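Local coordinates for DisA protein (PDB 6CCA) that probably transfers methyl groups to a carbon of polyketide intermediates, building a gem-dimethyl unit on the disorazol assembly line, at residues K323-N329 with E382-R386. Numbering follows the deposited sequence.
Sequences KRLLKAN and EGFRR
K323, in the last turn of helix 315-325, lies along the F384 ring and plugs its amine into the carbonyls of a Schellman motif. That motif ends helix 372-381, with G383 as its positive-phi C' residue, so the contact ties two helix ends together at the antiparallel end of the class I (Rossmann-like) methyltransferase sheet, where strand 402-409 runs between 330-337 and 384-385.

The tight part is the lysine and the ring. K323 CG sits 3.5 Å from F384 CZ, and the chain runs over one ring face, opposite in direction to the phenylalanine. A bend at chi3 (86°) turns CE and NZ towards the carbonyl oxygens of E382 and G383. NZ takes E382 O at 2.8 Å, in the carbonyl plane and on a lone pair, with a C=O...N angle of 138°; its bond to G383 O is weak at 3.2 Å. V412 O, by a hydrogen bond, and D410, by a salt bridge, add to the grip on this buried amine, so its positive charge is probably well compensated. G383 suits the positive phi of the turn, and its lack of a side chain also leaves room for the amine. L326 meets the ring differently: its CD1 lies near the ring plane, 4.2 Å from F384 CE2, while S409 and A407 of strand 402-409 also pack against this group.

Towards the partly exposed R385 the fit is looser. N329 turns its amide ND2 to F30 O, and the R385 guanidinium salt-bridges E408. The amide and guanidinium planes stand 42° apart, and N329 OD1 lies at the guanidinium edge, 2.6 Å from R385 NH2, but at an angle too poor for a hydrogen bond.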
ATOM      1  N   LYS A 323     -12.325 -14.833  -0.862  1.00 18.71           N
ATOM      2  CA  LYS A 323     -13.164 -15.775  -0.115  1.00 18.51           C
ATOM      3  C   LYS A 323     -13.383 -17.100  -0.836  1.00 19.62           C
ATOM      4  O   LYS A 323     -13.424 -18.126  -0.199  1.00 22.49           O
ATOM      5  CB  LYS A 323     -14.508 -15.140   0.267  1.00 18.90           C
ATOM      6  CG  LYS A 323     -14.350 -14.104   1.322  1.00 21.33           C
ATOM      7  CD  LYS A 323     -15.665 -13.633   1.872  1.00 21.71           C
ATOM      8  CE  LYS A 323     -16.172 -14.505   3.006  1.00 21.52           C
ATOM      9  NZ  LYS A 323     -17.617 -14.208   3.216  1.00 19.16           N
ATOM     10  N   ARG A 324     -13.430 -17.078  -2.151  1.00 20.92           N
ATOM     11  CA  ARG A 324     -13.553 -18.308  -2.953  1.00 22.03           C
ATOM     12  C   ARG A 324     -12.299 -19.130  -2.814  1.00 19.83           C
ATOM     13  O   ARG A 324     -12.387 -20.327  -2.646  1.00 19.30           O
ATOM     14  CB  ARG A 324     -13.797 -17.953  -4.439  1.00 25.65           C
ATOM     15  CG  ARG A 324     -13.892 -19.155  -5.381  1.00 33.52           C
ATOM     16  CD  ARG A 324     -14.611 -18.781  -6.689  1.00 42.43           C
ATOM     17  NE  ARG A 324     -15.946 -18.229  -6.378  1.00 53.28           N
ATOM     18  CZ  ARG A 324     -16.976 -18.963  -5.915  1.00 56.35           C
ATOM     19  NH1 ARG A 324     -16.849 -20.282  -5.718  1.00 62.03           N
ATOM     20  NH2 ARG A 324     -18.141 -18.377  -5.641  1.00 50.39           N
ATOM     21  N   LEU A 325     -11.132 -18.474  -2.876  1.00 17.27           N
ATOM     22  CA  LEU A 325      -9.849 -19.140  -2.781  1.00 17.60           C
ATOM     23  C   LEU A 325      -9.537 -19.644  -1.362  1.00 15.48           C
ATOM     24  O   LEU A 325      -8.869 -20.660  -1.190  1.00 16.10           O
ATOM     25  CB  LEU A 325      -8.723 -18.206  -3.175  1.00 18.77           C
ATOM     26  CG  LEU A 325      -8.694 -17.852  -4.667  1.00 22.40           C
ATOM     27  CD1 LEU A 325      -7.873 -16.629  -4.961  1.00 24.69           C
ATOM     28  CD2 LEU A 325      -8.177 -19.048  -5.479  1.00 26.77           C
ATOM     29  N   LEU A 326      -9.969 -18.883  -0.354  1.00 15.84           N
ATOM     30  CA  LEU A 326      -9.692 -19.276   1.045  1.00 14.22           C
ATOM     31  C   LEU A 326     -10.583 -20.424   1.517  1.00 15.23           C
ATOM     32  O   LEU A 326     -11.777 -20.482   1.189  1.00 16.53           O
ATOM     33  CB  LEU A 326     -10.004 -18.091   1.967  1.00 14.87           C
ATOM     34  CG  LEU A 326      -8.926 -17.022   2.129  1.00 15.44           C
ATOM     35  CD1 LEU A 326      -9.479 -15.883   2.965  1.00 16.74           C
ATOM     36  CD2 LEU A 326      -7.650 -17.580   2.759  1.00 17.15           C
ATOM     37  N   LYS A 327     -10.002 -21.280   2.324  1.00 16.13           N
ATOM     38  CA  LYS A 327     -10.800 -22.210   3.132  1.00 18.70           C
ATOM     39  C   LYS A 327     -11.672 -21.433   4.090  1.00 18.56           C
ATOM     40  O   LYS A 327     -11.367 -20.319   4.499  1.00 16.72           O
ATOM     41  CB  LYS A 327      -9.855 -23.078   3.944  1.00 19.25           C
ATOM     42  CG  LYS A 327      -9.087 -24.050   3.060  1.00 21.85           C
ATOM     43  CD  LYS A 327      -8.094 -24.874   3.818  1.00 25.94           C
ATOM     44  CE  LYS A 327      -7.271 -25.701   2.813  1.00 30.90           C
ATOM     45  NZ  LYS A 327      -6.149 -26.265   3.613  1.00 36.68           N
ATOM     46  N   ALA A 328     -12.788 -22.049   4.462  1.00 18.43           N
ATOM     47  CA  ALA A 328     -13.526 -21.570   5.599  1.00 17.37           C
ATOM     48  C   ALA A 328     -12.599 -21.413   6.777  1.00 16.55           C
ATOM     49  O   ALA A 328     -11.764 -22.278   7.061  1.00 15.64           O
ATOM     50  CB  ALA A 328     -14.685 -22.570   5.906  1.00 17.19           C
ATOM     51  N   ASN A 329     -12.787 -20.322   7.543  1.00 17.33           N
ATOM     52  CA  ASN A 329     -11.888 -19.955   8.647  1.00 17.15           C
ATOM     53  C   ASN A 329     -10.383 -19.807   8.248  1.00 17.12           C
ATOM     54  O   ASN A 329      -9.479 -19.883   9.115  1.00 17.06           O
ATOM     55  CB  ASN A 329     -11.923 -21.023   9.727  1.00 19.85           C
ATOM     56  CG  ASN A 329     -13.328 -21.203  10.287  1.00 22.02           C
ATOM     57  OD1 ASN A 329     -14.050 -20.235  10.351  1.00 22.28           O
ATOM     58  ND2 ASN A 329     -13.709 -22.429  10.682  1.00 21.48           N
ATOM     59  N   GLU A 382     -18.563  -7.990   3.968  1.00 26.13           N
ATOM     60  CA  GLU A 382     -18.288  -9.033   2.997  1.00 21.45           C
ATOM     61  C   GLU A 382     -18.192 -10.411   3.612  1.00 22.39           C
ATOM     62  O   GLU A 382     -17.803 -11.383   2.947  1.00 23.53           O
ATOM     63  CB  GLU A 382     -17.007  -8.670   2.186  1.00 23.12           C
ATOM     64  CG  GLU A 382     -17.213  -7.451   1.256  1.00 23.97           C
ATOM     65  CD  GLU A 382     -18.407  -7.612   0.306  1.00 25.55           C
ATOM     66  OE1 GLU A 382     -18.444  -8.612  -0.427  1.00 24.24           O
ATOM     67  OE2 GLU A 382     -19.278  -6.712   0.332  1.00 28.52           O
ATOM     68  N   GLY A 383     -18.489 -10.503   4.905  1.00 26.00           N
ATOM     69  CA  GLY A 383     -18.555 -11.796   5.571  1.00 23.95           C
ATOM     70  C   GLY A 383     -17.273 -12.352   6.156  1.00 24.97           C
ATOM     71  O   GLY A 383     -17.140 -13.561   6.296  1.00 22.83           O
ATOM     72  N   PHE A 384     -16.321 -11.477   6.511  1.00 20.10           N
ATOM     73  CA  PHE A 384     -15.272 -11.898   7.359  1.00 20.82           C
ATOM     74  C   PHE A 384     -15.682 -11.627   8.796  1.00 23.14           C
ATOM     75  O   PHE A 384     -16.479 -10.704   9.001  1.00 23.78           O
ATOM     76  CB  PHE A 384     -13.958 -11.113   7.025  1.00 18.83           C
ATOM     77  CG  PHE A 384     -13.380 -11.448   5.685  1.00 17.24           C
ATOM     78  CD1 PHE A 384     -13.826 -10.807   4.530  1.00 18.30           C
ATOM     79  CD2 PHE A 384     -12.330 -12.373   5.547  1.00 17.05           C
ATOM     80  CE1 PHE A 384     -13.282 -11.103   3.261  1.00 16.79           C
ATOM     81  CE2 PHE A 384     -11.778 -12.662   4.284  1.00 16.24           C
ATOM     82  CZ  PHE A 384     -12.257 -12.017   3.133  1.00 15.41           C
ATOM     83  N   ARG A 385     -15.089 -12.347   9.739  1.00 22.07           N
ATOM     84  CA  ARG A 385     -15.271 -12.170  11.183  1.00 25.46           C
ATOM     85  C   ARG A 385     -13.966 -11.949  11.926  1.00 23.90           C
ATOM     86  O   ARG A 385     -12.926 -12.137  11.385  1.00 24.00           O
ATOM     87  CB  ARG A 385     -15.914 -13.413  11.797  1.00 31.45           C
ATOM     88  CG  ARG A 385     -16.791 -14.158  10.859  1.00 39.75           C
ATOM     89  CD  ARG A 385     -17.439 -15.345  11.467  1.00 46.56           C
ATOM     90  NE  ARG A 385     -16.493 -16.443  11.460  1.00 55.12           N
ATOM     91  CZ  ARG A 385     -16.792 -17.673  11.129  1.00 49.54           C
ATOM     92  NH1 ARG A 385     -17.998 -17.968  10.722  1.00 43.35           N
ATOM     93  NH2 ARG A 385     -15.866 -18.593  11.225  1.00 50.14           N
ATOM     94  N   ARG A 386     -14.056 -11.581  13.191  1.00 21.34           N
ATOM     95  CA  ARG A 386     -12.903 -11.354  14.024  1.00 23.33           C
ATOM     96  C   ARG A 386     -11.975 -10.334  13.383  1.00 18.62           C
ATOM     97  O   ARG A 386     -10.826 -10.341  13.633  1.00 20.31           O
ATOM     98  CB  ARG A 386     -12.137 -12.653  14.238  1.00 28.75           C
ATOM     99  CG  ARG A 386     -12.354 -13.366  15.534  1.00 34.88           C
ATOM    100  CD  ARG A 386     -13.035 -14.680  15.182  1.00 42.13           C
ATOM    101  NE  ARG A 386     -14.338 -14.654  15.675  1.00 30.44           N
ATOM    102  CZ  ARG A 386     -15.285 -15.548  15.501  1.00 27.21           C
ATOM    103  NH1 ARG A 386     -15.160 -16.623  14.752  1.00 26.87           N
ATOM    104  NH2 ARG A 386     -16.395 -15.310  16.096  1.00 25.05           N
TER